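PDB 2IVF: ethylbenzene dehydrogenase alpha-subunit from Aromatoleum aromaticum, which belongs to the molybdopterin oxidoreductase family and carries a molybdenum atom and an iron/sulfur cluster. Local coordinates for residues S468-A480 with Y793-F805. Sequence-based numbering, arbitrary orientation.
Sequences SGNWGKPGTGAFA and YPMRWHFDDKKVF
With CG held between its backbone N and carbonyl carbon (chi1 66°), Tyr793 slides its ring beneath the Lys473–Pro474 peptide, while a bend at chi3 (72°) lays the methyl end of Met795 over the indole of Trp471. Pro474 CA rests 3.9 Å from the centroid of the Tyr793 ring, a CH-pi contact almost along the ring normal, and Gly472 O approaches that ring at its edge. Met795 CE lies 3.8 Å from the centroid of the five-membered ring of Trp471, over its face; its sulfur is oblique to the same ring, a Met-aromatic contact. The indole N-H is bonded beyond the contact, to Gln328. The extended Lys473 chain passes CE over one face of Phe799, 3.6 Å from CZ, and NZ donates to Gly469 O (2.8 Å) on an in-plane lone pair. Two waters supply polar links: one joins Gly472 N and Thr476 OG1 to Pro794 O, the other Gly472 O to Tyr793 OH. Gly472 CA also comes within 3.5 Å of Pro794 O, in a CA-H...O contact. The contact packs the loop after helix 454-467, with its type II turn Lys473–Thr476, on short helix 796-800 and the residues leading into it, with Met795 at the N-cap.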
ATOM      1  N   SER A 468      -6.838 -32.811   9.800  1.00 21.45           N
ATOM      2  CA  SER A 468      -7.726 -32.155  10.766  1.00 22.52           C
ATOM      3  C   SER A 468      -9.151 -31.954  10.229  1.00 23.35           C
ATOM      4  O   SER A 468      -9.995 -31.392  10.909  1.00 22.66           O
ATOM      5  CB  SER A 468      -7.121 -30.831  11.185  1.00 23.06           C
ATOM      6  OG  SER A 468      -6.837 -29.977  10.076  1.00 22.92           O
ATOM      7  N   GLY A 469      -9.420 -32.443   9.021  1.00 22.73           N
ATOM      8  CA  GLY A 469     -10.732 -32.276   8.404  1.00 22.53           C
ATOM      9  C   GLY A 469     -11.089 -30.830   8.123  1.00 22.45           C
ATOM     10  O   GLY A 469     -12.272 -30.468   8.136  1.00 23.29           O
ATOM     11  N   ASN A 470     -10.087 -30.016   7.809  1.00 22.51           N
ATOM     12  CA  ASN A 470     -10.308 -28.570   7.675  1.00 22.15           C
ATOM     13  C   ASN A 470     -10.440 -28.110   6.219  1.00 22.25           C
ATOM     14  O   ASN A 470      -9.737 -27.205   5.751  1.00 23.61           O
ATOM     15  CB  ASN A 470      -9.211 -27.787   8.444  1.00 21.80           C
ATOM     16  CG  ASN A 470      -9.597 -27.517   9.862  1.00 22.03           C
ATOM     17  OD1 ASN A 470      -8.844 -27.841  10.822  1.00 26.91           O
ATOM     18  ND2 ASN A 470     -10.757 -26.914  10.030  1.00 19.15           N
ATOM     19  N   TRP A 471     -11.391 -28.720   5.517  1.00 22.52           N
ATOM     20  CA  TRP A 471     -11.874 -28.136   4.254  1.00 21.59           C
ATOM     21  C   TRP A 471     -13.294 -28.511   3.972  1.00 21.09           C
ATOM     22  O   TRP A 471     -13.837 -29.435   4.590  1.00 21.03           O
ATOM     23  CB  TRP A 471     -10.904 -28.383   3.075  1.00 21.18           C
ATOM     24  CG  TRP A 471     -10.872 -29.770   2.527  1.00 20.75           C
ATOM     25  CD1 TRP A 471     -11.919 -30.458   1.975  1.00 21.98           C
ATOM     26  CD2 TRP A 471      -9.715 -30.603   2.389  1.00 21.65           C
ATOM     27  NE1 TRP A 471     -11.475 -31.676   1.529  1.00 22.58           N
ATOM     28  CE2 TRP A 471     -10.124 -31.783   1.761  1.00 19.48           C
ATOM     29  CE3 TRP A 471      -8.368 -30.458   2.747  1.00 20.70           C
ATOM     30  CZ2 TRP A 471      -9.245 -32.838   1.505  1.00 22.12           C
ATOM     31  CZ3 TRP A 471      -7.480 -31.476   2.465  1.00 21.99           C
ATOM     32  CH2 TRP A 471      -7.918 -32.668   1.857  1.00 21.38           C
ATOM     33  N   GLY A 472     -13.907 -27.728   3.082  1.00 20.79           N
ATOM     34  CA  GLY A 472     -15.269 -27.928   2.683  1.00 21.25           C
ATOM     35  C   GLY A 472     -16.315 -27.504   3.685  1.00 21.60           C
ATOM     36  O   GLY A 472     -17.491 -27.839   3.530  1.00 22.00           O
ATOM     37  N   LYS A 473     -15.880 -26.697   4.657  1.00 21.99           N
ATOM     38  CA  LYS A 473     -16.709 -26.300   5.783  1.00 22.02           C
ATOM     39  C   LYS A 473     -16.627 -24.794   6.008  1.00 21.89           C
ATOM     40  O   LYS A 473     -15.629 -24.120   5.647  1.00 23.84           O
ATOM     41  CB  LYS A 473     -16.247 -27.033   7.036  1.00 22.07           C
ATOM     42  CG  LYS A 473     -16.285 -28.541   6.952  1.00 22.42           C
ATOM     43  CD  LYS A 473     -15.454 -29.157   8.108  1.00 23.54           C
ATOM     44  CE  LYS A 473     -15.524 -30.678   8.020  1.00 23.35           C
ATOM     45  NZ  LYS A 473     -14.723 -31.342   9.072  1.00 24.19           N
ATOM     46  N   PRO A 474     -17.702 -24.234   6.535  1.00 21.49           N
ATOM     47  CA  PRO A 474     -17.637 -22.824   6.889  1.00 22.57           C
ATOM     48  C   PRO A 474     -16.435 -22.557   7.755  1.00 22.51           C
ATOM     49  O   PRO A 474     -16.100 -23.383   8.606  1.00 22.90           O
ATOM     50  CB  PRO A 474     -18.929 -22.605   7.666  1.00 22.22           C
ATOM     51  CG  PRO A 474     -19.859 -23.555   7.131  1.00 23.67           C
ATOM     52  CD  PRO A 474     -19.030 -24.801   6.814  1.00 21.35           C
ATOM     53  N   GLY A 475     -15.752 -21.444   7.491  1.00 22.93           N
ATOM     54  CA  GLY A 475     -14.561 -21.081   8.201  1.00 23.21           C
ATOM     55  C   GLY A 475     -13.328 -21.849   7.799  1.00 22.64           C
ATOM     56  O   GLY A 475     -12.348 -21.826   8.508  1.00 23.94           O
ATOM     57  N   THR A 476     -13.345 -22.514   6.655  1.00 23.06           N
ATOM     58  CA  THR A 476     -12.149 -23.112   6.100  1.00 22.68           C
ATOM     59  C   THR A 476     -11.861 -22.450   4.755  1.00 23.62           C
ATOM     60  O   THR A 476     -12.688 -21.734   4.207  1.00 23.28           O
ATOM     61  CB  THR A 476     -12.306 -24.610   5.890  1.00 22.56           C
ATOM     62  OG1 THR A 476     -13.298 -24.857   4.873  1.00 22.79           O
ATOM     63  CG2 THR A 476     -12.739 -25.289   7.200  1.00 23.94           C
ATOM     64  N   GLY A 477     -10.688 -22.738   4.224  1.00 22.51           N
ATOM     65  CA  GLY A 477     -10.189 -22.086   3.060  1.00 23.89           C
ATOM     66  C   GLY A 477      -8.697 -21.849   3.186  1.00 24.33           C
ATOM     67  O   GLY A 477      -8.081 -22.057   4.286  1.00 23.81           O
ATOM     68  N   ALA A 478      -8.096 -21.512   2.049  1.00 23.76           N
ATOM     69  CA  ALA A 478      -6.629 -21.342   2.012  1.00 23.18           C
ATOM     70  C   ALA A 478      -6.153 -20.073   1.316  1.00 22.55           C
ATOM     71  O   ALA A 478      -5.031 -19.734   1.445  1.00 23.18           O
ATOM     72  CB  ALA A 478      -5.947 -22.586   1.401  1.00 23.59           C
ATOM     73  N   PHE A 479      -7.002 -19.429   0.520  1.00 22.50           N
ATOM     74  CA  PHE A 479      -6.655 -18.318  -0.320  1.00 22.89           C
ATOM     75  C   PHE A 479      -7.935 -17.795  -0.982  1.00 23.77           C
ATOM     76  O   PHE A 479      -9.024 -18.294  -0.706  1.00 25.08           O
ATOM     77  CB  PHE A 479      -5.552 -18.655  -1.345  1.00 23.02           C
ATOM     78  CG  PHE A 479      -5.651 -20.035  -1.963  1.00 21.51           C
ATOM     79  CD1 PHE A 479      -6.661 -20.372  -2.859  1.00 21.72           C
ATOM     80  CD2 PHE A 479      -4.669 -20.981  -1.696  1.00 24.85           C
ATOM     81  CE1 PHE A 479      -6.692 -21.629  -3.437  1.00 23.41           C
ATOM     82  CE2 PHE A 479      -4.697 -22.229  -2.279  1.00 22.74           C
ATOM     83  CZ  PHE A 479      -5.711 -22.561  -3.133  1.00 23.78           C
ATOM     84  N   ALA A 480      -7.807 -16.789  -1.848  1.00 24.50           N
ATOM     85  CA  ALA A 480      -8.940 -16.192  -2.516  1.00 24.17           C
ATOM     86  C   ALA A 480      -8.681 -16.174  -4.015  1.00 24.45           C
ATOM     87  O   ALA A 480      -8.393 -15.135  -4.585  1.00 24.94           O
ATOM     88  CB  ALA A 480      -9.154 -14.805  -2.011  1.00 24.24           C
ATOM     89  N   TYR A 793     -17.054 -19.861   0.799  1.00 21.86           N
ATOM     90  CA  TYR A 793     -15.943 -20.763   1.159  1.00 21.99           C
ATOM     91  C   TYR A 793     -15.973 -21.906   0.144  1.00 21.51           C
ATOM     92  O   TYR A 793     -17.023 -22.215  -0.424  1.00 20.90           O
ATOM     93  CB  TYR A 793     -16.059 -21.317   2.602  1.00 22.32           C
ATOM     94  CG  TYR A 793     -17.228 -22.225   2.819  1.00 23.48           C
ATOM     95  CD1 TYR A 793     -18.459 -21.712   3.213  1.00 23.07           C
ATOM     96  CD2 TYR A 793     -17.125 -23.600   2.667  1.00 22.56           C
ATOM     97  CE1 TYR A 793     -19.531 -22.539   3.442  1.00 20.66           C
ATOM     98  CE2 TYR A 793     -18.200 -24.422   2.837  1.00 20.13           C
ATOM     99  CZ  TYR A 793     -19.390 -23.897   3.248  1.00 23.02           C
ATOM    100  OH  TYR A 793     -20.447 -24.702   3.441  1.00 23.45           O
ATOM    101  N   PRO A 794     -14.816 -22.507  -0.110  1.00 22.11           N
ATOM    102  CA  PRO A 794     -14.756 -23.537  -1.158  1.00 22.12           C
ATOM    103  C   PRO A 794     -14.873 -24.958  -0.680  1.00 23.34           C
ATOM    104  O   PRO A 794     -14.814 -25.232   0.514  1.00 22.45           O
ATOM    105  CB  PRO A 794     -13.348 -23.327  -1.729  1.00 22.76           C
ATOM    106  CG  PRO A 794     -12.543 -23.092  -0.498  1.00 22.45           C
ATOM    107  CD  PRO A 794     -13.479 -22.265   0.461  1.00 21.97           C
ATOM    108  N   MET A 795     -15.043 -25.853  -1.649  1.00 21.86           N
ATOM    109  CA  MET A 795     -14.890 -27.294  -1.506  1.00 23.00           C
ATOM    110  C   MET A 795     -16.055 -28.002  -0.858  1.00 22.60           C
ATOM    111  O   MET A 795     -15.978 -29.220  -0.604  1.00 22.29           O
ATOM    112  CB  MET A 795     -13.576 -27.648  -0.821  1.00 23.34           C
ATOM    113  CG  MET A 795     -12.362 -27.005  -1.489  1.00 24.90           C
ATOM    114  SD  MET A 795     -10.820 -27.530  -0.745  1.00 29.00           S
ATOM    115  CE  MET A 795     -10.730 -29.209  -1.345  1.00 25.68           C
ATOM    116  N   ARG A 796     -17.159 -27.273  -0.643  1.00 22.46           N
ATOM    117  CA  ARG A 796     -18.353 -27.859  -0.045  1.00 22.64           C
ATOM    118  C   ARG A 796     -18.843 -29.102  -0.803  1.00 22.17           C
ATOM    119  O   ARG A 796     -19.323 -30.017  -0.203  1.00 22.45           O
ATOM    120  CB  ARG A 796     -19.478 -26.847  -0.004  1.00 22.37           C
ATOM    121  CG  ARG A 796     -20.566 -27.213   0.987  1.00 23.68           C
ATOM    122  CD  ARG A 796     -21.789 -26.314   0.889  1.00 23.55           C
ATOM    123  NE  ARG A 796     -22.408 -26.402  -0.423  1.00 24.69           N
ATOM    124  CZ  ARG A 796     -23.220 -27.367  -0.833  1.00 25.94           C
ATOM    125  NH1 ARG A 796     -23.561 -28.392  -0.048  1.00 24.90           N
ATOM    126  NH2 ARG A 796     -23.727 -27.282  -2.050  1.00 23.85           N
ATOM    127  N   TRP A 797     -18.783 -29.088  -2.129  1.00 22.56           N
ATOM    128  CA  TRP A 797     -19.270 -30.244  -2.915  1.00 22.77           C
ATOM    129  C   TRP A 797     -18.461 -31.509  -2.618  1.00 22.25           C
ATOM    130  O   TRP A 797     -18.989 -32.646  -2.608  1.00 22.60           O
ATOM    131  CB  TRP A 797     -19.217 -29.935  -4.410  1.00 23.70           C
ATOM    132  CG  TRP A 797     -20.063 -28.797  -4.833  1.00 24.41           C
ATOM    133  CD1 TRP A 797     -21.155 -28.299  -4.183  1.00 24.81           C
ATOM    134  CD2 TRP A 797     -19.944 -28.051  -6.042  1.00 25.47           C
ATOM    135  NE1 TRP A 797     -21.684 -27.244  -4.877  1.00 25.44           N
ATOM    136  CE2 TRP A 797     -20.971 -27.065  -6.028  1.00 25.37           C
ATOM    137  CE3 TRP A 797     -19.085 -28.121  -7.145  1.00 25.68           C
ATOM    138  CZ2 TRP A 797     -21.161 -26.167  -7.072  1.00 25.36           C
ATOM    139  CZ3 TRP A 797     -19.263 -27.205  -8.182  1.00 25.50           C
ATOM    140  CH2 TRP A 797     -20.272 -26.220  -8.117  1.00 24.97           C
ATOM    141  N   HIS A 798     -17.165 -31.333  -2.425  1.00 22.14           N
ATOM    142  CA  HIS A 798     -16.330 -32.456  -2.051  1.00 22.67           C
ATOM    143  C   HIS A 798     -16.740 -33.022  -0.703  1.00 22.42           C
ATOM    144  O   HIS A 798     -16.874 -34.241  -0.556  1.00 22.24           O
ATOM    145  CB  HIS A 798     -14.845 -32.103  -2.092  1.00 21.39           C
ATOM    146  CG  HIS A 798     -14.413 -31.553  -3.421  1.00 21.20           C
ATOM    147  ND1 HIS A 798     -14.532 -32.271  -4.585  1.00 20.70           N
ATOM    148  CD2 HIS A 798     -13.906 -30.346  -3.767  1.00 20.67           C
ATOM    149  CE1 HIS A 798     -14.092 -31.537  -5.598  1.00 22.57           C
ATOM    150  NE2 HIS A 798     -13.707 -30.361  -5.126  1.00 18.05           N
ATOM    151  N   PHE A 799     -16.970 -32.160   0.265  1.00 23.67           N
ATOM    152  CA  PHE A 799     -17.316 -32.630   1.605  1.00 23.96           C
ATOM    153  C   PHE A 799     -18.773 -33.050   1.783  1.00 24.97           C
ATOM    154  O   PHE A 799     -19.046 -34.208   2.186  1.00 25.92           O
ATOM    155  CB  PHE A 799     -16.907 -31.593   2.659  1.00 25.49           C
ATOM    156  CG  PHE A 799     -17.296 -31.985   4.025  1.00 24.20           C
ATOM    157  CD1 PHE A 799     -16.680 -33.062   4.638  1.00 26.62           C
ATOM    158  CD2 PHE A 799     -18.305 -31.294   4.699  1.00 26.14           C
ATOM    159  CE1 PHE A 799     -17.059 -33.469   5.917  1.00 28.03           C
ATOM    160  CE2 PHE A 799     -18.695 -31.678   5.977  1.00 27.51           C
ATOM    161  CZ  PHE A 799     -18.082 -32.779   6.586  1.00 28.21           C
ATOM    162  N   ASP A 800     -19.716 -32.151   1.503  1.00 25.19           N
ATOM    163  CA  ASP A 800     -21.167 -32.461   1.648  1.00 25.27           C
ATOM    164  C   ASP A 800     -21.644 -33.487   0.658  1.00 24.87           C
ATOM    165  O   ASP A 800     -22.428 -34.356   0.994  1.00 25.95           O
ATOM    166  CB  ASP A 800     -22.051 -31.207   1.462  1.00 25.56           C
ATOM    167  CG  ASP A 800     -22.074 -30.305   2.708  1.00 28.17           C
ATOM    168  OD1 ASP A 800     -21.618 -30.751   3.786  1.00 31.94           O
ATOM    169  OD2 ASP A 800     -22.557 -29.159   2.617  1.00 28.25           O
ATOM    170  N   ASP A 801     -21.237 -33.325  -0.589  1.00 24.98           N
ATOM    171  CA  ASP A 801     -21.766 -34.104  -1.693  1.00 25.19           C
ATOM    172  C   ASP A 801     -20.901 -35.298  -2.069  1.00 24.57           C
ATOM    173  O   ASP A 801     -21.277 -36.125  -2.890  1.00 24.55           O
ATOM    174  CB  ASP A 801     -21.959 -33.196  -2.926  1.00 26.37           C
ATOM    175  CG  ASP A 801     -23.104 -32.216  -2.745  1.00 28.98           C
ATOM    176  OD1 ASP A 801     -23.905 -32.443  -1.814  1.00 30.43           O
ATOM    177  OD2 ASP A 801     -23.179 -31.250  -3.543  1.00 31.61           O
ATOM    178  N   LYS A 802     -19.712 -35.344  -1.502  1.00 24.36           N
ATOM    179  CA  LYS A 802     -18.767 -36.405  -1.755  1.00 24.00           C
ATOM    180  C   LYS A 802     -18.315 -36.414  -3.201  1.00 23.04           C
ATOM    181  O   LYS A 802     -18.020 -37.462  -3.755  1.00 22.51           O
ATOM    182  CB  LYS A 802     -19.328 -37.754  -1.324  1.00 23.77           C
ATOM    183  CG  LYS A 802     -19.911 -37.750   0.075  1.00 23.73           C
ATOM    184  CD  LYS A 802     -18.921 -37.321   1.145  1.00 23.47           C
ATOM    185  CE  LYS A 802     -19.644 -37.057   2.485  1.00 24.18           C
ATOM    186  NZ  LYS A 802     -18.710 -36.483   3.488  1.00 22.26           N
ATOM    187  N   LYS A 803     -18.278 -35.227  -3.786  1.00 22.89           N
ATOM    188  CA  LYS A 803     -17.822 -35.065  -5.157  1.00 22.89           C
ATOM    189  C   LYS A 803     -16.311 -35.354  -5.271  1.00 22.48           C
ATOM    190  O   LYS A 803     -15.484 -34.831  -4.497  1.00 22.21           O
ATOM    191  CB  LYS A 803     -18.155 -33.667  -5.687  1.00 22.24           C
ATOM    192  CG  LYS A 803     -18.053 -33.544  -7.192  1.00 22.85           C
ATOM    193  CD  LYS A 803     -18.234 -32.091  -7.693  1.00 22.47           C
ATOM    194  CE  LYS A 803     -18.202 -31.985  -9.214  1.00 21.44           C
ATOM    195  NZ  LYS A 803     -18.710 -30.658  -9.713  1.00 19.96           N
ATOM    196  N   VAL A 804     -15.975 -36.161  -6.262  1.00 22.50           N
ATOM    197  CA  VAL A 804     -14.590 -36.533  -6.547  1.00 22.17           C
ATOM    198  C   VAL A 804     -13.758 -35.317  -6.947  1.00 22.33           C
ATOM    199  O   VAL A 804     -14.295 -34.270  -7.369  1.00 22.87           O
ATOM    200  CB  VAL A 804     -14.494 -37.661  -7.646  1.00 22.29           C
ATOM    201  CG1 VAL A 804     -15.125 -38.981  -7.134  1.00 20.95           C
ATOM    202  CG2 VAL A 804     -15.147 -37.253  -8.977  1.00 21.97           C
ATOM    203  N   PHE A 805     -12.441 -35.465  -6.820  1.00 21.48           N
ATOM    204  CA  PHE A 805     -11.511 -34.433  -7.191  1.00 21.39           C
ATOM    205  C   PHE A 805     -10.950 -34.758  -8.549  1.00 21.46           C
ATOM    206  O   PHE A 805     -10.814 -35.939  -8.893  1.00 20.76           O
ATOM    207  CB  PHE A 805     -10.345 -34.392  -6.209  1.00 21.90           C
ATOM    208  CG  PHE A 805     -10.695 -33.857  -4.886  1.00 21.85           C
ATOM    209  CD1 PHE A 805     -11.279 -34.668  -3.923  1.00 22.03           C
ATOM    210  CD2 PHE A 805     -10.443 -32.541  -4.599  1.00 21.09           C
ATOM    211  CE1 PHE A 805     -11.574 -34.154  -2.659  1.00 22.23           C
ATOM    212  CE2 PHE A 805     -10.748 -32.013  -3.370  1.00 23.99           C
ATOM    213  CZ  PHE A 805     -11.307 -32.825  -2.396  1.00 23.37           C
TER
HETATM  214  O   HOH W   1     -12.576 -25.224   2.261  1.00 17.07           O
HETATM  215  O   HOH W   2     -19.906 -27.282   4.625  1.00 37.17           O